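Local coordinates for protein Isomerase/lactonizing enzyme (Agrobacterium fabrum str. C58, PDB 2NQL) that is an enolase-superfamily member of the mandelate racemase/muconate lactonizing enzyme family, of undetermined specific function, that carries a sodium ion in its barrel, at residues D104-M109 and F118-L123; F153-S158 and M358-G363; I313-V318 and G339-H344. All coordinates share one frame; numbering follows the deposited sequence. Where two conformers were deposited one is given.

Interaction 1 (D104-M109 and F118-L123)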
loop_
_atom_site.group_PDB
_atom_site.type_symbol
_atom_site.label_atom_id
_atom_site.label_comp_id
_atom_site.label_asym_id
_atom_site.label_seq_id
_atom_site.Cartn_x
_atom_site.Cartn_y
_atom_site.Cartn_z
ATOM N N ASP A 104 3.994 -15.212 -7.179
ATOM C CA ASP A 104 2.589 -15.539 -7.486
ATOM C C ASP A 104 1.582 -14.802 -6.607
ATOM O O ASP A 104 0.576 -14.294 -7.109
ATOM C CB ASP A 104 2.342 -17.043 -7.406
ATOM C CG ASP A 104 2.954 -17.803 -8.591
ATOM O OD1 ASP A 104 3.428 -17.149 -9.548
ATOM O OD2 ASP A 104 2.983 -19.041 -8.526
ATOM N N LEU A 105 1.858 -14.743 -5.302
ATOM C CA LEU A 105 0.955 -14.054 -4.369
ATOM C C LEU A 105 0.936 -12.573 -4.637
ATOM O O LEU A 105 -0.141 -11.955 -4.628
ATOM C CB LEU A 105 1.355 -14.336 -2.894
ATOM C CG LEU A 105 1.351 -15.794 -2.437
ATOM C CD1 LEU A 105 1.793 -15.904 -0.953
ATOM C CD2 LEU A 105 0.003 -16.453 -2.651
ATOM N N TYR A 106 2.116 -11.991 -4.864
ATOM C CA TYR A 106 2.218 -10.580 -5.218
ATOM C C TYR A 106 1.393 -10.253 -6.457
ATOM O O TYR A 106 0.620 -9.274 -6.485
ATOM C CB TYR A 106 3.681 -10.174 -5.413
ATOM C CG TYR A 106 3.876 -8.708 -5.679
ATOM C CD1 TYR A 106 3.885 -7.781 -4.636
ATOM C CD2 TYR A 106 4.090 -8.237 -6.982
ATOM C CE1 TYR A 106 4.088 -6.413 -4.898
ATOM C CE2 TYR A 106 4.261 -6.891 -7.246
ATOM C CZ TYR A 106 4.280 -5.984 -6.220
ATOM O OH TYR A 106 4.481 -4.665 -6.522
ATOM N N ASP A 107 1.565 -11.083 -7.482
ATOM C CA ASP A 107 0.815 -10.912 -8.743
ATOM C C ASP A 107 -0.711 -10.917 -8.624
ATOM O O ASP A 107 -1.379 -10.333 -9.482
ATOM C CB ASP A 107 1.243 -11.984 -9.749
ATOM C CG ASP A 107 2.581 -11.700 -10.355
ATOM O OD1 ASP A 107 3.152 -10.617 -10.100
ATOM O OD2 ASP A 107 3.076 -12.572 -11.094
ATOM N N MET A 108 -1.262 -11.557 -7.588
ATOM C CA MET A 108 -2.719 -11.664 -7.426
ATOM C C MET A 108 -3.404 -10.296 -7.333
ATOM O O MET A 108 -4.528 -10.139 -7.798
ATOM C CB MET A 108 -3.129 -12.520 -6.228
ATOM C CG MET A 108 -2.752 -14.007 -6.326
ATOM S SD MET A 108 -3.791 -15.041 -5.319
ATOM C CE MET A 108 -3.201 -14.552 -3.667
ATOM N N MET A 109 -2.725 -9.311 -6.729
ATOM C CA MET A 109 -3.363 -8.052 -6.397
ATOM C C MET A 109 -2.619 -6.830 -6.900
ATOM O O MET A 109 -3.060 -5.713 -6.682
ATOM C CB MET A 109 -3.599 -7.959 -4.872
ATOM C CG MET A 109 -4.661 -8.946 -4.332
ATOM S SD MET A 109 -6.352 -8.650 -4.940
ATOM C CE MET A 109 -6.911 -7.430 -3.750
ATOM N N PHE A 118 -0.157 -3.187 3.892
ATOM C CA PHE A 118 -0.529 -4.413 4.595
ATOM C C PHE A 118 -0.432 -5.659 3.733
ATOM O O PHE A 118 -0.197 -6.736 4.246
ATOM C CB PHE A 118 -1.946 -4.305 5.165
ATOM C CG PHE A 118 -2.055 -3.266 6.256
ATOM C CD1 PHE A 118 -1.593 -3.548 7.532
ATOM C CD2 PHE A 118 -2.599 -1.998 5.976
ATOM C CE1 PHE A 118 -1.674 -2.577 8.557
ATOM C CE2 PHE A 118 -2.690 -1.032 6.981
ATOM C CZ PHE A 118 -2.209 -1.324 8.274
ATOM N N TYR A 119 -0.660 -5.517 2.432
ATOM C CA TYR A 119 -0.573 -6.677 1.552
ATOM C C TYR A 119 0.837 -7.270 1.570
ATOM O O TYR A 119 0.986 -8.471 1.792
ATOM C CB TYR A 119 -0.955 -6.327 0.112
ATOM C CG TYR A 119 -1.228 -7.564 -0.724
ATOM C CD1 TYR A 119 -2.342 -8.340 -0.485
ATOM C CD2 TYR A 119 -0.362 -7.938 -1.779
ATOM C CE1 TYR A 119 -2.625 -9.479 -1.265
ATOM C CE2 TYR A 119 -0.622 -9.090 -2.561
ATOM C CZ TYR A 119 -1.764 -9.837 -2.302
ATOM O OH TYR A 119 -2.086 -10.962 -3.030
ATOM N N VAL A 120 1.847 -6.417 1.395
ATOM C CA VAL A 120 3.223 -6.900 1.455
ATOM C C VAL A 120 3.651 -7.296 2.867
ATOM O O VAL A 120 4.435 -8.227 3.019
ATOM C CB VAL A 120 4.251 -6.049 0.643
ATOM C CG1 VAL A 120 5.702 -6.666 0.705
ATOM C CG2 VAL A 120 3.815 -6.002 -0.845
ATOM N N ASP A 121 3.086 -6.658 3.900
ATOM C CA ASP A 121 3.334 -7.128 5.282
ATOM C C ASP A 121 2.943 -8.611 5.360
ATOM O O ASP A 121 3.704 -9.451 5.869
ATOM C CB ASP A 121 2.470 -6.372 6.309
ATOM C CG ASP A 121 3.034 -5.022 6.718
ATOM O OD1 ASP A 121 4.137 -4.624 6.297
ATOM O OD2 ASP A 121 2.286 -4.331 7.463
ATOM N N ALA A 122 1.750 -8.922 4.850
ATOM C CA ALA A 122 1.238 -10.289 4.883
ATOM C C ALA A 122 2.138 -11.245 4.114
ATOM O O ALA A 122 2.446 -12.339 4.608
ATOM C CB ALA A 122 -0.210 -10.357 4.357
ATOM N N LEU A 123 2.548 -10.826 2.918
ATOM C CA LEU A 123 3.434 -11.628 2.083
ATOM C C LEU A 123 4.768 -11.860 2.770
ATOM O O LEU A 123 5.335 -12.935 2.650
ATOM C CB LEU A 123 3.641 -11.006 0.722
ATOM C CG LEU A 123 2.406 -10.759 -0.177
ATOM C CD1 LEU A 123 2.859 -10.267 -1.579
ATOM C CD2 LEU A 123 1.509 -12.006 -0.268
#

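Interaction 2 (F153-S158 and M358-G363)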
loop_
_atom_site.group_PDB
_atom_site.type_symbol
_atom_site.label_atom_id
_atom_site.label_comp_id
_atom_site.label_asym_id
_atom_site.label_seq_id
_atom_site.Cartn_x
_atom_site.Cartn_y
_atom_site.Cartn_z
ATOM N N PHE A 153 28.077 -9.729 12.058
ATOM C CA PHE A 153 28.346 -8.432 11.430
ATOM C C PHE A 153 28.077 -7.307 12.416
ATOM O O PHE A 153 27.489 -7.559 13.479
ATOM C CB PHE A 153 27.541 -8.244 10.111
ATOM C CG PHE A 153 26.087 -8.654 10.196
ATOM C CD1 PHE A 153 25.166 -7.909 10.939
ATOM C CD2 PHE A 153 25.635 -9.768 9.485
ATOM C CE1 PHE A 153 23.825 -8.278 10.989
ATOM C CE2 PHE A 153 24.293 -10.133 9.514
ATOM C CZ PHE A 153 23.385 -9.390 10.277
ATOM N N PRO A 154 28.546 -6.076 12.106
ATOM C CA PRO A 154 28.383 -4.973 13.044
ATOM C C PRO A 154 26.942 -4.600 13.369
ATOM O O PRO A 154 26.050 -4.744 12.530
ATOM C CB PRO A 154 29.083 -3.814 12.314
ATOM C CG PRO A 154 30.110 -4.493 11.498
ATOM C CD PRO A 154 29.347 -5.637 10.943
ATOM N N ALA A 155 26.745 -4.125 14.592
ATOM C CA ALA A 155 25.453 -3.655 15.063
ATOM C C ALA A 155 25.621 -2.247 15.624
ATOM O O ALA A 155 26.612 -1.968 16.308
ATOM C CB ALA A 155 24.924 -4.604 16.126
ATOM N N TYR A 156 24.690 -1.347 15.305
ATOM C CA TYR A 156 24.697 -0.014 15.905
ATOM C C TYR A 156 23.567 0.167 16.885
ATOM O O TYR A 156 22.463 -0.363 16.688
ATOM C CB TYR A 156 24.724 1.105 14.860
ATOM C CG TYR A 156 23.434 1.403 14.124
ATOM C CD1 TYR A 156 22.485 2.298 14.661
ATOM C CD2 TYR A 156 23.156 0.807 12.891
ATOM C CE1 TYR A 156 21.318 2.590 13.983
ATOM C CE2 TYR A 156 21.970 1.113 12.189
ATOM C CZ TYR A 156 21.065 1.991 12.744
ATOM O OH TYR A 156 19.898 2.297 12.087
ATOM N N VAL A 157 23.848 0.932 17.934
ATOM C CA VAL A 157 22.887 1.194 18.997
ATOM C C VAL A 157 21.824 2.188 18.553
ATOM O O VAL A 157 22.109 3.285 18.052
ATOM C CB VAL A 157 23.583 1.708 20.295
ATOM C CG1 VAL A 157 22.569 1.950 21.397
ATOM C CG2 VAL A 157 24.590 0.699 20.764
ATOM N N SER A 158 20.578 1.792 18.761
ATOM C CA SER A 158 19.479 2.651 18.445
ATOM C C SER A 158 18.604 2.702 19.691
ATOM O O SER A 158 18.389 1.684 20.369
ATOM C CB SER A 158 18.713 2.032 17.278
ATOM O OG SER A 158 17.777 2.932 16.747
ATOM N N MET A 358 20.359 -16.635 18.643
ATOM C CA MET A 358 20.576 -15.332 18.039
ATOM C C MET A 358 21.089 -14.384 19.140
ATOM O O MET A 358 20.456 -14.269 20.195
ATOM C CB MET A 358 19.242 -14.800 17.471
ATOM C CG MET A 358 19.353 -13.405 16.905
ATOM S SD MET A 358 17.904 -12.869 15.943
ATOM C CE MET A 358 16.584 -12.990 17.146
ATOM N N ASP A 359 22.217 -13.710 18.912
ATOM C CA ASP A 359 22.754 -12.813 19.939
ATOM C C ASP A 359 23.256 -11.506 19.351
ATOM O O ASP A 359 23.496 -11.401 18.146
ATOM C CB ASP A 359 23.849 -13.510 20.789
ATOM C CG ASP A 359 24.047 -12.854 22.163
ATOM O OD1 ASP A 359 23.194 -12.027 22.606
ATOM O OD2 ASP A 359 25.068 -13.170 22.805
ATOM N N CYS A 360 23.407 -10.506 20.214
ATOM C CA CYS A 360 24.152 -9.315 19.860
ATOM C C CYS A 360 24.985 -8.900 21.070
ATOM O O CYS A 360 24.434 -8.717 22.152
ATOM C CB CYS A 360 23.171 -8.202 19.491
ATOM S SG CYS A 360 23.959 -6.726 18.825
ATOM N N ARG A 361 26.302 -8.820 20.887
ATOM C CA ARG A 361 27.198 -8.379 21.957
ATOM C C ARG A 361 28.464 -7.739 21.391
ATOM O O ARG A 361 28.883 -8.048 20.273
ATOM C CB ARG A 361 27.505 -9.524 22.939
ATOM C CG ARG A 361 28.108 -10.743 22.322
ATOM C CD ARG A 361 28.178 -11.963 23.288
ATOM N NE ARG A 361 29.051 -12.946 22.646
ATOM C CZ ARG A 361 28.660 -13.981 21.896
ATOM N NH1 ARG A 361 27.371 -14.265 21.705
ATOM N NH2 ARG A 361 29.585 -14.766 21.357
ATOM N N GLU A 362 29.036 -6.808 22.160
ATOM C CA GLU A 362 30.283 -6.110 21.785
ATOM C C GLU A 362 30.232 -5.542 20.374
ATOM O O GLU A 362 31.169 -5.696 19.563
ATOM C CB GLU A 362 31.484 -7.046 21.943
ATOM C CG GLU A 362 32.798 -6.334 22.248
ATOM C CD GLU A 362 33.881 -7.307 22.662
ATOM O OE1 GLU A 362 34.104 -8.295 21.930
ATOM O OE2 GLU A 362 34.496 -7.098 23.728
ATOM N N GLY A 363 29.098 -4.910 20.065
ATOM C CA GLY A 363 28.947 -4.264 18.787
ATOM C C GLY A 363 28.712 -5.157 17.587
ATOM O O GLY A 363 28.856 -4.687 16.452
#

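Interaction 3 (I313-V318 and G339-H344)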
loop_
_atom_site.group_PDB
_atom_site.type_symbol
_atom_site.label_atom_id
_atom_site.label_comp_id
_atom_site.label_asym_id
_atom_site.label_seq_id
_atom_site.Cartn_x
_atom_site.Cartn_y
_atom_site.Cartn_z
ATOM N N ILE A 313 22.222 -1.026 5.410
ATOM C CA ILE A 313 22.220 -1.042 6.881
ATOM C C ILE A 313 20.766 -1.208 7.356
ATOM O O ILE A 313 20.056 -0.208 7.526
ATOM C CB ILE A 313 22.884 0.239 7.470
ATOM C CG1 ILE A 313 24.289 0.456 6.873
ATOM C CG2 ILE A 313 22.971 0.162 8.992
ATOM C CD1 ILE A 313 24.939 1.747 7.276
ATOM N N PRO A 314 20.304 -2.468 7.486
ATOM C CA PRO A 314 18.908 -2.752 7.790
ATOM C C PRO A 314 18.401 -2.195 9.109
ATOM O O PRO A 314 19.162 -2.006 10.080
ATOM C CB PRO A 314 18.838 -4.275 7.771
ATOM C CG PRO A 314 19.956 -4.687 6.863
ATOM C CD PRO A 314 21.044 -3.720 7.268
ATOM N N HIS A 315 17.103 -1.925 9.089
ATOM C CA HIS A 315 16.316 -1.425 10.197
ATOM C C HIS A 315 16.005 -2.562 11.178
ATOM O O HIS A 315 16.092 -3.764 10.841
ATOM C CB HIS A 315 15.026 -0.878 9.550
ATOM C CG HIS A 315 14.043 -0.254 10.498
ATOM N ND1 HIS A 315 12.873 -0.880 10.865
ATOM C CD2 HIS A 315 14.019 0.960 11.091
ATOM C CE1 HIS A 315 12.178 -0.084 11.657
ATOM N NE2 HIS A 315 12.847 1.044 11.802
ATOM N N ALA A 316 15.631 -2.173 12.393
ATOM C CA ALA A 316 15.099 -3.097 13.394
ATOM C C ALA A 316 14.001 -2.407 14.196
ATOM O O ALA A 316 13.959 -1.160 14.298
ATOM C CB ALA A 316 16.236 -3.593 14.335
ATOM N N THR A 317 13.123 -3.211 14.779
ATOM C CA THR A 317 11.898 -2.702 15.347
ATOM C C THR A 317 11.289 -3.642 16.386
ATOM O O THR A 317 11.810 -4.724 16.640
ATOM C CB THR A 317 10.875 -2.352 14.224
ATOM O OG1 THR A 317 9.810 -1.588 14.796
ATOM C CG2 THR A 317 10.316 -3.591 13.574
ATOM N N VAL A 318 10.183 -3.207 16.990
ATOM C CA VAL A 318 9.364 -4.020 17.873
ATOM C C VAL A 318 8.944 -5.301 17.150
ATOM O O VAL A 318 8.408 -5.263 16.047
ATOM C CB VAL A 318 8.103 -3.209 18.295
ATOM C CG1 VAL A 318 7.011 -4.102 18.886
ATOM C CG2 VAL A 318 8.509 -2.078 19.274
ATOM N N GLY A 339 26.364 -3.213 8.274
ATOM C CA GLY A 339 25.956 -3.576 9.630
ATOM C C GLY A 339 24.442 -3.428 9.728
ATOM O O GLY A 339 23.748 -3.421 8.701
ATOM N N HIS A 340 23.927 -3.300 10.940
ATOM C CA HIS A 340 22.497 -3.557 11.204
ATOM C C HIS A 340 22.052 -2.818 12.463
ATOM O O HIS A 340 22.777 -2.752 13.472
ATOM C CB HIS A 340 22.292 -5.073 11.318
ATOM C CG HIS A 340 20.878 -5.546 11.116
ATOM N ND1 HIS A 340 19.838 -5.207 11.962
ATOM C CD2 HIS A 340 20.353 -6.395 10.191
ATOM C CE1 HIS A 340 18.732 -5.818 11.561
ATOM N NE2 HIS A 340 19.014 -6.536 10.482
ATOM N N GLU A 341 20.866 -2.220 12.401
ATOM C CA GLU A 341 20.278 -1.609 13.595
ATOM C C GLU A 341 20.080 -2.628 14.723
ATOM O O GLU A 341 19.698 -3.783 14.479
ATOM C CB GLU A 341 18.976 -0.896 13.244
ATOM C CG GLU A 341 18.447 0.006 14.350
ATOM C CD GLU A 341 17.286 0.872 13.898
ATOM O OE1 GLU A 341 16.751 0.625 12.817
ATOM O OE2 GLU A 341 16.906 1.800 14.621
ATOM N N PHE A 342 20.397 -2.187 15.941
ATOM C CA PHE A 342 20.208 -2.970 17.150
ATOM C C PHE A 342 19.378 -2.175 18.172
ATOM O O PHE A 342 19.793 -1.130 18.684
ATOM C CB PHE A 342 21.582 -3.399 17.722
ATOM C CG PHE A 342 21.519 -4.087 19.072
ATOM C CD1 PHE A 342 20.792 -5.277 19.265
ATOM C CD2 PHE A 342 22.236 -3.565 20.157
ATOM C CE1 PHE A 342 20.777 -5.921 20.512
ATOM C CE2 PHE A 342 22.221 -4.229 21.414
ATOM C CZ PHE A 342 21.485 -5.384 21.586
ATOM N N GLN A 343 18.181 -2.684 18.439
ATOM C CA GLN A 343 17.281 -2.110 19.429
ATOM C C GLN A 343 17.443 -2.884 20.718
ATOM O O GLN A 343 16.696 -3.829 20.977
ATOM C CB GLN A 343 15.834 -2.229 18.945
ATOM C CG GLN A 343 15.516 -1.417 17.705
ATOM C CD GLN A 343 14.909 -0.080 18.045
ATOM O OE1 GLN A 343 15.558 0.961 17.921
ATOM N NE2 GLN A 343 13.655 -0.097 18.490
ATOM N N HIS A 344 18.433 -2.491 21.514
ATOM C CA HIS A 344 18.789 -3.206 22.722
ATOM C C HIS A 344 17.605 -3.455 23.661
ATOM O O HIS A 344 17.456 -4.545 24.199
ATOM C CB HIS A 344 19.926 -2.455 23.430
ATOM C CG HIS A 344 19.625 -1.010 23.699
ATOM N ND1 HIS A 344 19.141 -0.566 24.911
ATOM C CD2 HIS A 344 19.705 0.083 22.902
ATOM C CE1 HIS A 344 18.965 0.744 24.861
ATOM N NE2 HIS A 344 19.298 1.163 23.652
#

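Interaction 1 (D104-M109 and F118-L123)
Tyr119 reaches across from helix 117-138 into the side of helix 98-109, a knob seated among Leu105, Tyr106, Met108 and Met109. Its CG lies anti to the backbone N (chi1 -165°), which directs the ring toward the neighbouring helix. There the hydroxyl OH donates to Leu105 O at 2.7 Å, and the carbonyl oxygen lies at the ring edge, in plane. Leu105 O also accepts from Met108 N, and the two donors come from opposite faces of the carbonyl plane. Met109 covers one face of the ring: its CB stands 4.0 Å from the centroid of the Tyr119 ring in a CH-pi contact, while CG touches CZ. The bent chain then leads the sulfur and CE away; an unbranched CB-CG start suits a flat face.

Farther along, Leu123 divides its two methyls between Leu105 and Tyr106. CD2 lies 3.5 Å from Leu105 CB, the two leucines running past one another in opposite senses, and CD1 meets Tyr106 CA at 3.7 Å and the edge of the Tyr106 ring, where Val120 CG2 also packs. The Tyr106 hydroxyl is bound by Glu246 of the second subunit. The axes of the short segments 104-109 and 118-123 run nearly antiparallel, 161° apart and 10.6 Å at closest approach, a wide spacing that a long tyrosine can bridge. One buried polar bond within an apolar seam thus fixes where the Tyr119 ring ends, while the surrounding side chains, Leu86 of helix 75-90 among them, probably keep it dry.

Interaction 2 (F153-S158 and M358-G363)
This is a small, mainly backbone contact between a barrel strand and the turn of a beta hairpin laid beside it: strand 152-158 meets the end of 358-363, just where the chain turns into strand 364-366. Ala155 N donates to Gly363 O at 2.9 Å with a fairly straight N-H (159°), although the donor stands above the carbonyl plane, 50° out of it. The same oxygen receives a CA-H contact from Pro154 CA at 3.5 Å. Gly363 has a positive phi of 75°, a conformation that glycine adopts easily and that suits a hairpin turn.

The one side-chain meeting is Ala155 CB against Cys360 SG, 3.6 Å apart. Cys360 holds SG anti to its backbone N, and this swings the sulfur over to the small methyl; both are compact enough for a close approach, and Tyr365 and Phe342 pack beside them. On the hairpin's outer side Arg361 NH1 bridges to Asp359 OD2 at 2.8 Å, meeting the carboxylate on its anti side, and Arg351 holds the other oxygen of Asp359. Strand 152-158 pairs in parallel with 182-186 and 340-342; these strands belong to the modified TIM barrel of the enolase-superfamily C-terminal domain, and hairpin 359-366 joins its sheet antiparallel through 364-366.

Interaction 3 (I313-V318 and G339-H344)
Glu341 of strand 340-342 points toward the loop 313-318 and meets Pro314 and Ala316 along its length. CB lies 3.4 Å from Pro314 O, whose carbonyl also takes the Glu341 N-H at 2.9 Å, nearly in line with the C=O bond. With CG anti to the backbone N (chi1 -168°) and the chain extended beyond it, CG passes 4.1 Å from Ala316 N and carries CD onward beside the same residue. At the tip, OE1 accepts from Ala316 N at 3.0 Å, the N-H arriving from above the carboxylate plane, and OE1 also lies 3.2 Å from His315 CD2. OE2 is hydrogen-bonded to Ser158 OG, so both carboxylate oxygens are engaged.

Segment 313-318 is the loop after strand 311-312, and 339-344 carries strand 340-342; helix 322-331 lies between them in the chain, as in a TIM-type barrel. The glutamate lies alongside the His315 imidazole, their planes 72° apart. The nearest atom of the His315 side chain is about 3 Å from the sodium ion, which Glu240 and Glu266 bind; NE2 bonds a glycerol, and Glu289 holds ND1.

At the other end, Pro314 CB makes a CH-pi contact over one face of the His340 ring, 3.8 Å from the centroid and offset toward the rim. His340 ND1 donates to Glu341 O, almost in its own ring plane, and NE2 bonds Ser327. Ala316 is small enough for its CB to rest 3.5 Å from Glu341 O.

In the fold
Interactions 2 and 3 belong to the same barrel and touch: strands 152-158 and 340-342 are neighbours in its sheet, with Tyr156 O facing Phe342 N. Interaction 3 is nested in the chain loop that interaction 2 closes. Interaction 1 lies apart, in the N-terminal domain's helices, its centre 31 Å from that of interaction 2 and 24 Å from that of interaction 3. All three are largely buried, but interaction 2 has one exposed residue, Pro154, at its rim. The chemistry follows place: apolar packing around a single tyrosine-to-carbonyl bond between helices beside the second subunit, backbone bonding at the hairpin, and carboxylate and imidazole groups in interaction 3, one of them, His315, near the sodium ion.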